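Local structure of trimethylamine-N-oxide reductase (Haemophilus influenzae, 7L5I) at residues 232-237 and 392-397; 513-518 and 522-527. The protein probably reduces trimethylamine N-oxide and related oxidised substrates at a molybdenum centre carried by two molybdopterin guanine dinucleotides. All coordinates share one frame; numbering follows the deposited sequence.

Contact 1 of 2, residues 232-237 and 392-397; sequences IEYFKK and GVPTAT
Y234 carries this contact from the helix side, reaching from helix 230-240 to V393 and P394 in the loop, and the area buried between the two segments is small, 111 Å². The contacts across it are van der Waals ones. On V393 the CG2 branch does the touching: it lies at the edge of the tyrosine ring, close to the ring plane, with CG2 4.0 Å from Y234 CD2. Because V393 CG1 is anti to the backbone N (chi1 176°), CG2 is left beside that N and faces the ring. The pyrrolidine of P394 comes from the opposite direction and meets the phenol end obliquely, its CD 3.6 Å from Y234 OH and 4.0 Å from Y234 CE2. The nearest backbones, at Y234 and V393, stay 8.1 Å apart between CA atoms, so the ring spans the gap.

Both sides also lean on residues 195-200. Y234 OH is hydrogen-bonded to the carboxylate of E200, and W199 stacks on the tyrosine ring while its backbone bonds that of G392; the bond and the stack together limit how the phenol can turn. In the loop, Q195 bonds G392 N through OE1 and V393 O and T395 OG1 through NE2. Along the helix, one turn apart, K237 NZ and E233 OE2 form a long salt bridge at 3.6 Å; K230 is a second partner of the same carboxylate, at OE1.

Helix 230-240 lies in the connection from strand 208-212 to its parallel neighbour 244-249, after helix 216-219 and strand 226-227. The contact therefore joins the helix of a beta-alpha-beta crossover, in the five-stranded parallel sheet of a Rossmann-like unit of this molybdopterin oxidoreductase, to a long loop that follows edge strand 381-383.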
loop_
_atom_site.group_PDB
_atom_site.type_symbol
_atom_site.label_atom_id
_atom_site.label_comp_id
_atom_site.label_asym_id
_atom_site.label_seq_id
_atom_site.Cartn_x
_atom_site.Cartn_y
_atom_site.Cartn_z
ATOM N N ILE A 232 2.138 -5.334 -16.467
ATOM C CA ILE A 232 2.904 -6.579 -16.481
ATOM C C ILE A 232 3.194 -7.004 -17.915
ATOM O O ILE A 232 4.307 -7.448 -18.231
ATOM C CB ILE A 232 2.164 -7.670 -15.686
ATOM C CG1 ILE A 232 2.309 -7.392 -14.187
ATOM C CG2 ILE A 232 2.697 -9.047 -16.060
ATOM C CD1 ILE A 232 1.422 -8.206 -13.323
ATOM N N GLU A 233 2.226 -6.834 -18.811
ATOM C CA GLU A 233 2.461 -7.124 -20.225
ATOM C C GLU A 233 3.622 -6.307 -20.780
ATOM O O GLU A 233 4.420 -6.814 -21.581
ATOM C CB GLU A 233 1.193 -6.865 -21.036
ATOM C CG GLU A 233 1.314 -7.231 -22.498
ATOM C CD GLU A 233 -0.011 -7.180 -23.268
ATOM O OE1 GLU A 233 -1.097 -7.159 -22.647
ATOM O OE2 GLU A 233 0.041 -7.190 -24.509
ATOM N N TYR A 234 3.735 -5.040 -20.375
ATOM C CA TYR A 234 4.829 -4.209 -20.877
ATOM C C TYR A 234 6.172 -4.659 -20.323
ATOM O O TYR A 234 7.174 -4.679 -21.051
ATOM C CB TYR A 234 4.590 -2.733 -20.549
ATOM C CG TYR A 234 3.766 -1.996 -21.580
ATOM C CD1 TYR A 234 4.256 -1.798 -22.871
ATOM C CD2 TYR A 234 2.524 -1.459 -21.246
ATOM C CE1 TYR A 234 3.513 -1.119 -23.823
ATOM C CE2 TYR A 234 1.773 -0.774 -22.193
ATOM C CZ TYR A 234 2.274 -0.604 -23.472
ATOM O OH TYR A 234 1.524 0.090 -24.394
ATOM N N PHE A 235 6.229 -5.041 -19.039
ATOM C CA PHE A 235 7.483 -5.560 -18.500
ATOM C C PHE A 235 7.918 -6.816 -19.249
ATOM O O PHE A 235 9.111 -7.015 -19.527
ATOM C CB PHE A 235 7.340 -5.855 -17.013
ATOM C CG PHE A 235 7.593 -4.649 -16.124
ATOM C CD1 PHE A 235 8.873 -4.170 -15.951
ATOM C CD2 PHE A 235 6.540 -4.014 -15.479
ATOM C CE1 PHE A 235 9.121 -3.078 -15.158
ATOM C CE2 PHE A 235 6.768 -2.908 -14.680
ATOM C CZ PHE A 235 8.067 -2.425 -14.520
ATOM N N LYS A 236 6.960 -7.684 -19.571
ATOM C CA LYS A 236 7.271 -8.893 -20.333
ATOM C C LYS A 236 7.790 -8.549 -21.724
ATOM O O LYS A 236 8.729 -9.185 -22.220
ATOM C CB LYS A 236 6.032 -9.786 -20.417
ATOM C CG LYS A 236 5.606 -10.387 -19.066
ATOM C CD LYS A 236 6.449 -11.589 -18.690
ATOM C CE LYS A 236 6.088 -12.778 -19.557
ATOM N NZ LYS A 236 6.840 -13.971 -19.112
ATOM N N LYS A 237 7.175 -7.558 -22.381
ATOM C CA LYS A 237 7.654 -7.141 -23.691
ATOM C C LYS A 237 9.064 -6.598 -23.601
ATOM O O LYS A 237 9.901 -6.844 -24.493
ATOM C CB LYS A 237 6.735 -6.078 -24.282
ATOM C CG LYS A 237 5.405 -6.572 -24.748
ATOM C CD LYS A 237 4.699 -5.471 -25.522
ATOM C CE LYS A 237 3.222 -5.759 -25.681
ATOM N NZ LYS A 237 2.385 -4.588 -25.254
ATOM N N GLY A 392 2.454 4.312 -16.460
ATOM C CA GLY A 392 3.099 4.323 -17.744
ATOM C C GLY A 392 2.298 3.736 -18.876
ATOM O O GLY A 392 2.615 3.993 -20.034
ATOM N N VAL A 393 1.268 2.949 -18.582
ATOM C CA VAL A 393 0.415 2.473 -19.671
ATOM C C VAL A 393 -0.255 3.683 -20.297
ATOM O O VAL A 393 -0.850 4.501 -19.571
ATOM C CB VAL A 393 -0.624 1.471 -19.160
ATOM C CG1 VAL A 393 -1.569 1.056 -20.291
ATOM C CG2 VAL A 393 0.104 0.261 -18.596
ATOM N N PRO A 394 -0.176 3.864 -21.609
ATOM C CA PRO A 394 -0.632 5.135 -22.186
ATOM C C PRO A 394 -2.081 5.464 -21.838
ATOM O O PRO A 394 -2.975 4.618 -21.912
ATOM C CB PRO A 394 -0.443 4.920 -23.688
ATOM C CG PRO A 394 0.678 3.932 -23.811
ATOM C CD PRO A 394 0.481 2.999 -22.613
ATOM N N THR A 395 -2.309 6.737 -21.510
ATOM C CA THR A 395 -3.632 7.207 -21.137
ATOM C C THR A 395 -4.585 7.162 -22.324
ATOM O O THR A 395 -4.312 7.753 -23.376
ATOM C CB THR A 395 -3.554 8.634 -20.599
ATOM O OG1 THR A 395 -2.540 8.722 -19.585
ATOM C CG2 THR A 395 -4.902 9.055 -20.034
ATOM N N ALA A 396 -5.733 6.519 -22.139
ATOM C CA ALA A 396 -6.695 6.395 -23.222
ATOM C C ALA A 396 -7.506 7.674 -23.361
ATOM O O ALA A 396 -7.610 8.489 -22.430
ATOM C CB ALA A 396 -7.638 5.217 -22.984
ATOM N N THR A 397 -8.101 7.839 -24.540
ATOM C CA THR A 397 -9.047 8.919 -24.778
ATOM C C THR A 397 -10.463 8.416 -24.548
ATOM O O THR A 397 -10.950 7.539 -25.278
ATOM C CB THR A 397 -8.894 9.465 -26.203
ATOM O OG1 THR A 397 -7.538 9.917 -26.360
ATOM C CG2 THR A 397 -9.854 10.618 -26.422
#

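Contact 2 of 2, residues 513-518 and 522-527; sequences LTMAGD and MSVYPM
T514 and Y525 face each other as the antiparallel hydrogen-bonded pair of a beta hairpin. T514 N donates to Y525 O at 3.0 Å, and Y525 N returns a bond of 2.8 Å to T514 O. Two residues on, past the non-hydrogen-bonded pair M515-V524, A516 N bonds S523 O at 2.9 Å, and the ladder ends in a weak bond from M522 N to A516 O.

The Y525 side chain can be followed outward. Its CB packs 3.8 Å from T514 CG2, the methyl that also lies near the ring plane at an edge. With CG beside the backbone N (chi1 -74°), the ring leans along 513-518 toward A516, and CD2 passes A516 N, which sits above one face toward the rim. CE2 has A516 CA and CB as its neighbours, CZ comes within 3.5 Å of A516 CB, and the same methyl touches the hydroxyl oxygen. A516 thus lies over the outer part of one ring face.

On the sheet face of L513, M515, V524 and P526, M515 bends at chi2 (-88°) and again at chi3. The fold carries its CE to 3.5 Å from S523 O and its SD to 4.2 Å from V524 CG2. On the other face, that of T514 and Y525, M527 SD lies 3.8 Å from T514 CG2.

F591 of helix 588-594 packs on L513, V524 and P526. T514 and M527 meet A39 of strand 35-40, and T514 and Y525 touch S226. The hairpin forms the two central strands of a four-stranded mixed sheet, with strand 226-227 beside 512-517 and strand 598-599 beside 523-527, where S523 OG bonds S599 OG.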
loop_
_atom_site.group_PDB
_atom_site.type_symbol
_atom_site.label_atom_id
_atom_site.label_comp_id
_atom_site.label_asym_id
_atom_site.label_seq_id
_atom_site.Cartn_x
_atom_site.Cartn_y
_atom_site.Cartn_z
ATOM N N LEU A 513 -19.629 -0.043 -10.378
ATOM C CA LEU A 513 -18.830 0.289 -11.546
ATOM C C LEU A 513 -17.417 0.591 -11.085
ATOM O O LEU A 513 -17.215 1.081 -9.974
ATOM C CB LEU A 513 -19.323 1.553 -12.270
ATOM C CG LEU A 513 -20.712 1.560 -12.884
ATOM C CD1 LEU A 513 -21.115 2.995 -13.137
ATOM C CD2 LEU A 513 -20.657 0.757 -14.151
ATOM N N THR A 514 -16.441 0.304 -11.944
ATOM C CA THR A 514 -15.063 0.728 -11.726
ATOM C C THR A 514 -14.404 0.956 -13.082
ATOM O O THR A 514 -15.050 0.894 -14.133
ATOM C CB THR A 514 -14.299 -0.284 -10.832
ATOM O OG1 THR A 514 -13.013 0.275 -10.448
ATOM C CG2 THR A 514 -14.073 -1.607 -11.552
ATOM N N MET A 515 -13.128 1.336 -13.049
ATOM C CA MET A 515 -12.355 1.574 -14.252
ATOM C C MET A 515 -11.139 0.663 -14.286
ATOM O O MET A 515 -10.604 0.282 -13.231
ATOM C CB MET A 515 -11.787 3.006 -14.346
ATOM C CG MET A 515 -12.693 4.146 -14.087
ATOM S SD MET A 515 -13.555 4.683 -15.551
ATOM C CE MET A 515 -12.388 4.872 -16.914
ATOM N N ALA A 516 -10.693 0.365 -15.494
ATOM C CA ALA A 516 -9.389 -0.234 -15.725
ATOM C C ALA A 516 -8.327 0.817 -15.472
ATOM O O ALA A 516 -8.312 1.866 -16.123
ATOM C CB ALA A 516 -9.293 -0.764 -17.149
ATOM N N GLY A 517 -7.426 0.536 -14.525
ATOM C CA GLY A 517 -6.583 1.591 -14.023
ATOM C C GLY A 517 -5.213 1.141 -13.566
ATOM O O GLY A 517 -4.836 -0.014 -13.788
ATOM N N ASP A 518 -4.452 2.039 -12.926
ATOM C CA ASP A 518 -4.958 3.324 -12.459
ATOM C C ASP A 518 -4.619 4.550 -13.303
ATOM O O ASP A 518 -4.979 5.663 -12.946
ATOM C CB ASP A 518 -4.414 3.591 -11.028
ATOM C CG ASP A 518 -5.079 2.714 -9.963
ATOM O OD1 ASP A 518 -6.186 2.243 -10.211
ATOM O OD2 ASP A 518 -4.490 2.505 -8.876
ATOM N N MET A 522 -8.462 2.828 -19.373
ATOM C CA MET A 522 -8.731 2.318 -20.707
ATOM C C MET A 522 -10.061 1.574 -20.837
ATOM O O MET A 522 -10.427 1.209 -21.959
ATOM C CB MET A 522 -7.599 1.399 -21.159
ATOM C CG MET A 522 -7.478 0.190 -20.334
ATOM S SD MET A 522 -6.360 -0.988 -21.106
ATOM C CE MET A 522 -4.942 0.015 -21.314
ATOM N N SER A 523 -10.780 1.349 -19.741
ATOM C CA SER A 523 -12.075 0.692 -19.822
ATOM C C SER A 523 -12.952 1.099 -18.647
ATOM O O SER A 523 -12.454 1.398 -17.556
ATOM C CB SER A 523 -11.985 -0.840 -19.802
ATOM O OG SER A 523 -10.958 -1.308 -20.655
ATOM N N VAL A 524 -14.268 1.045 -18.873
ATOM C CA VAL A 524 -15.267 1.044 -17.810
ATOM C C VAL A 524 -15.651 -0.408 -17.562
ATOM O O VAL A 524 -16.059 -1.121 -18.491
ATOM C CB VAL A 524 -16.501 1.873 -18.175
ATOM C CG1 VAL A 524 -17.470 1.910 -17.015
ATOM C CG2 VAL A 524 -16.083 3.247 -18.577
ATOM N N TYR A 525 -15.473 -0.855 -16.325
ATOM C CA TYR A 525 -15.761 -2.232 -15.951
ATOM C C TYR A 525 -17.074 -2.300 -15.188
ATOM O O TYR A 525 -17.204 -1.653 -14.135
ATOM C CB TYR A 525 -14.644 -2.795 -15.075
ATOM C CG TYR A 525 -13.329 -3.142 -15.718
ATOM C CD1 TYR A 525 -13.181 -3.277 -17.092
ATOM C CD2 TYR A 525 -12.215 -3.384 -14.912
ATOM C CE1 TYR A 525 -11.950 -3.623 -17.637
ATOM C CE2 TYR A 525 -11.025 -3.751 -15.447
ATOM C CZ TYR A 525 -10.885 -3.872 -16.798
ATOM O OH TYR A 525 -9.652 -4.230 -17.316
ATOM N N PRO A 526 -18.054 -3.071 -15.646
ATOM C CA PRO A 526 -19.249 -3.289 -14.841
ATOM C C PRO A 526 -18.939 -4.221 -13.688
ATOM O O PRO A 526 -18.099 -5.112 -13.803
ATOM C CB PRO A 526 -20.227 -3.940 -15.834
ATOM C CG PRO A 526 -19.338 -4.695 -16.755
ATOM C CD PRO A 526 -18.078 -3.882 -16.890
ATOM N N MET A 527 -19.627 -4.005 -12.558
ATOM C CA MET A 527 -19.532 -4.913 -11.412
ATOM C C MET A 527 -20.938 -5.400 -11.089
ATOM O O MET A 527 -21.569 -4.931 -10.142
ATOM C CB MET A 527 -18.872 -4.225 -10.208
ATOM C CG MET A 527 -17.457 -3.763 -10.448
ATOM S SD MET A 527 -16.744 -2.807 -9.085
ATOM C CE MET A 527 -16.808 -4.032 -7.789
#

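From the N terminus, the chain leaves segment 232-237 and runs through 154 residues, including strands 244-249, 262-265, 344-348 and 381-383, before contact 1 closes that long loop. Contact 2 opens later and closes a short one, a hairpin with three residues between its segments. The two are in series, neither nested nor crossed, with centres about 16 Å apart. They meet directly: V393 CG1 packs 3.7 Å from M522 CE, and A396 CB lies 3.8 Å from M522 CA. Segment 392-397 thus lies between helix 230-240 and the start of 522-527, linking the five-stranded parallel sheet's helical layer to the four-stranded mixed sheet.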